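Local coordinates for interleukin-10-like protein (Human herpesvirus 5, PDB 1LQS) that mimics the human cytokine interleukin-10, binding the host interleukin-10 receptor and triggering immunosuppressive signalling that the virus exploits, at residues 61-66 / 112-117. Sequence-based numbering, arbitrary orientation.
Sequences WGCSVM and LGCGDK
Cys63 sends its SG between its own backbone N and carbonyl carbon (chi1 59°), while Cys114 turns SG anti to its carbonyl carbon (chi1 -67°), and from these two settings the sulfurs meet as a disulfide. The bridge is one of the two within this all-helical IL-10-family cytokine. It illustrates how a covalent link can tie together parts of a chain that otherwise share little surface: it pins the first turn of helix 62-84 to the loop leading into helix 116-126, burying just 211 Å² between the segments. Cys63 SG and Cys114 SG lie 2.0 Å apart, and the two CB-S bonds stand roughly perpendicular to each other when sighted down the S-S bond. The CA atoms of Cys63 and Cys114 stand 5.2 Å apart.

Around this bond the contacts are modest. Trp61, at the N-cap position of helix 62-84, extends its six-membered ring alongside the bridge. Cys114 SG sits 5.0 Å from the centroid of that ring, 70° off its normal, in an oblique sulfur-aromatic contact. Farther round the same indole, Asp116 OD1 comes to the ring edge near its plane, 4.1 Å from Trp61 CH2, with the carboxylate plane steeply inclined to the ring.

The other carboxylate oxygen of Asp116, OD2, is engaged by Ser64 OG of the second subunit, and the reciprocal bond joins Ser64 OG to Asp116 OD2 of that subunit. The two Trp61 rings also meet edge-to-face, so the disulfide lies beside the dimer interface. On the side of the loop, Cys63 CB packs 3.7 Å from the carbonyl oxygen, O, of Gly113.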
ATOM      1  N   TRP C  61      -4.304  -2.219  -5.149  1.00 52.25           N
ATOM      2  CA  TRP C  61      -4.179  -2.896  -6.426  1.00 54.36           C
ATOM      3  C   TRP C  61      -4.498  -2.134  -7.696  1.00 52.51           C
ATOM      4  O   TRP C  61      -4.669  -2.741  -8.756  1.00 51.15           O
ATOM      5  CB  TRP C  61      -4.938  -4.225  -6.380  1.00 60.75           C
ATOM      6  CG  TRP C  61      -4.204  -5.236  -5.534  1.00 67.73           C
ATOM      7  CD1 TRP C  61      -4.457  -5.558  -4.227  1.00 69.39           C
ATOM      8  CD2 TRP C  61      -3.019  -5.970  -5.904  1.00 70.52           C
ATOM      9  NE1 TRP C  61      -3.501  -6.440  -3.764  1.00 71.02           N
ATOM     10  CE2 TRP C  61      -2.609  -6.707  -4.770  1.00 71.25           C
ATOM     11  CE3 TRP C  61      -2.263  -6.070  -7.081  1.00 71.53           C
ATOM     12  CZ2 TRP C  61      -1.478  -7.531  -4.781  1.00 71.64           C
ATOM     13  CZ3 TRP C  61      -1.138  -6.892  -7.085  1.00 73.74           C
ATOM     14  CH2 TRP C  61      -0.759  -7.610  -5.941  1.00 71.84           C
ATOM     15  N   GLY C  62      -4.541  -0.806  -7.596  1.00 50.55           N
ATOM     16  CA  GLY C  62      -4.811   0.013  -8.764  1.00 49.19           C
ATOM     17  C   GLY C  62      -3.865  -0.339  -9.902  1.00 48.69           C
ATOM     18  O   GLY C  62      -4.270  -0.396 -11.059  1.00 47.86           O
ATOM     19  N   CYS C  63      -2.599  -0.573  -9.567  1.00 48.12           N
ATOM     20  CA  CYS C  63      -1.594  -0.945 -10.552  1.00 48.05           C
ATOM     21  C   CYS C  63      -2.158  -2.064 -11.422  1.00 47.63           C
ATOM     22  O   CYS C  63      -2.000  -2.079 -12.637  1.00 47.61           O
ATOM     23  CB  CYS C  63      -0.318  -1.433  -9.838  1.00 50.39           C
ATOM     24  SG  CYS C  63      -0.563  -2.877  -8.741  1.00 52.36           S
ATOM     25  N   SER C  64      -2.829  -3.003 -10.778  1.00 46.82           N
ATOM     26  CA  SER C  64      -3.414  -4.135 -11.465  1.00 45.47           C
ATOM     27  C   SER C  64      -4.549  -3.679 -12.371  1.00 44.72           C
ATOM     28  O   SER C  64      -4.694  -4.149 -13.500  1.00 44.22           O
ATOM     29  CB  SER C  64      -3.929  -5.134 -10.425  1.00 46.07           C
ATOM     30  OG  SER C  64      -4.346  -6.349 -11.007  1.00 43.07           O
ATOM     31  N   VAL C  65      -5.362  -2.758 -11.875  1.00 44.38           N
ATOM     32  CA  VAL C  65      -6.490  -2.273 -12.667  1.00 43.96           C
ATOM     33  C   VAL C  65      -6.014  -1.377 -13.803  1.00 42.46           C
ATOM     34  O   VAL C  65      -6.602  -1.368 -14.876  1.00 42.06           O
ATOM     35  CB  VAL C  65      -7.506  -1.489 -11.791  1.00 44.16           C
ATOM     36  CG1 VAL C  65      -8.591  -0.895 -12.662  1.00 42.18           C
ATOM     37  CG2 VAL C  65      -8.118  -2.415 -10.741  1.00 43.04           C
ATOM     38  N   MET C  66      -4.937  -0.637 -13.563  1.00 42.28           N
ATOM     39  CA  MET C  66      -4.402   0.266 -14.569  1.00 42.53           C
ATOM     40  C   MET C  66      -3.955  -0.517 -15.785  1.00 42.28           C
ATOM     41  O   MET C  66      -4.189  -0.079 -16.919  1.00 43.43           O
ATOM     42  CB  MET C  66      -3.222   1.074 -14.009  1.00 43.22           C
ATOM     43  CG  MET C  66      -2.763   2.246 -14.891  1.00 43.88           C
ATOM     44  SD  MET C  66      -3.895   3.684 -14.910  1.00 42.85           S
ATOM     45  CE  MET C  66      -4.890   3.250 -16.298  1.00 44.64           C
ATOM     46  N   LEU C 112       6.161   1.716 -11.782  1.00 48.31           N
ATOM     47  CA  LEU C 112       4.891   2.067 -12.411  1.00 48.47           C
ATOM     48  C   LEU C 112       3.897   0.910 -12.453  1.00 48.88           C
ATOM     49  O   LEU C 112       2.696   1.128 -12.620  1.00 48.71           O
ATOM     50  CB  LEU C 112       5.121   2.588 -13.827  1.00 46.03           C
ATOM     51  CG  LEU C 112       5.777   3.958 -13.883  1.00 45.00           C
ATOM     52  CD1 LEU C 112       5.844   4.408 -15.321  1.00 43.13           C
ATOM     53  CD2 LEU C 112       4.981   4.939 -13.034  1.00 43.09           C
ATOM     54  N   GLY C 113       4.406  -0.313 -12.317  1.00 48.26           N
ATOM     55  CA  GLY C 113       3.554  -1.489 -12.324  1.00 47.88           C
ATOM     56  C   GLY C 113       3.287  -1.922 -10.897  1.00 48.47           C
ATOM     57  O   GLY C 113       3.388  -1.111  -9.972  1.00 49.06           O
ATOM     58  N   CYS C 114       2.942  -3.187 -10.693  1.00 47.97           N
ATOM     59  CA  CYS C 114       2.691  -3.638  -9.335  1.00 48.52           C
ATOM     60  C   CYS C 114       4.003  -4.016  -8.678  1.00 47.93           C
ATOM     61  O   CYS C 114       4.940  -4.449  -9.349  1.00 47.99           O
ATOM     62  CB  CYS C 114       1.741  -4.824  -9.310  1.00 49.23           C
ATOM     63  SG  CYS C 114       0.041  -4.471  -9.850  1.00 50.82           S
ATOM     64  N   GLY C 115       4.056  -3.851  -7.359  1.00 47.26           N
ATOM     65  CA  GLY C 115       5.261  -4.139  -6.611  1.00 46.87           C
ATOM     66  C   GLY C 115       5.571  -5.590  -6.343  1.00 46.93           C
ATOM     67  O   GLY C 115       6.734  -5.972  -6.272  1.00 48.14           O
ATOM     68  N   ASP C 116       4.545  -6.410  -6.195  1.00 46.50           N
ATOM     69  CA  ASP C 116       4.783  -7.809  -5.926  1.00 46.58           C
ATOM     70  C   ASP C 116       5.761  -8.388  -6.940  1.00 45.87           C
ATOM     71  O   ASP C 116       6.702  -9.086  -6.564  1.00 45.73           O
ATOM     72  CB  ASP C 116       3.467  -8.589  -5.946  1.00 48.41           C
ATOM     73  CG  ASP C 116       3.001  -8.907  -7.341  1.00 51.02           C
ATOM     74  OD1 ASP C 116       2.726  -7.953  -8.110  1.00 53.22           O
ATOM     75  OD2 ASP C 116       2.919 -10.115  -7.663  1.00 50.11           O
ATOM     76  N   LYS C 117       5.559  -8.083  -8.218  1.00 45.83           N
ATOM     77  CA  LYS C 117       6.439  -8.603  -9.269  1.00 47.48           C
ATOM     78  C   LYS C 117       7.923  -8.409  -8.963  1.00 46.85           C
ATOM     79  O   LYS C 117       8.757  -9.189  -9.411  1.00 45.71           O
ATOM     80  CB  LYS C 117       6.121  -7.957 -10.627  1.00 48.56           C
ATOM     81  CG  LYS C 117       4.728  -8.258 -11.168  1.00 51.18           C
ATOM     82  CD  LYS C 117       4.584  -7.778 -12.615  1.00 55.29           C
ATOM     83  CE  LYS C 117       3.243  -8.212 -13.251  1.00 57.34           C
ATOM     84  NZ  LYS C 117       3.118  -7.809 -14.699  1.00 54.67           N
TER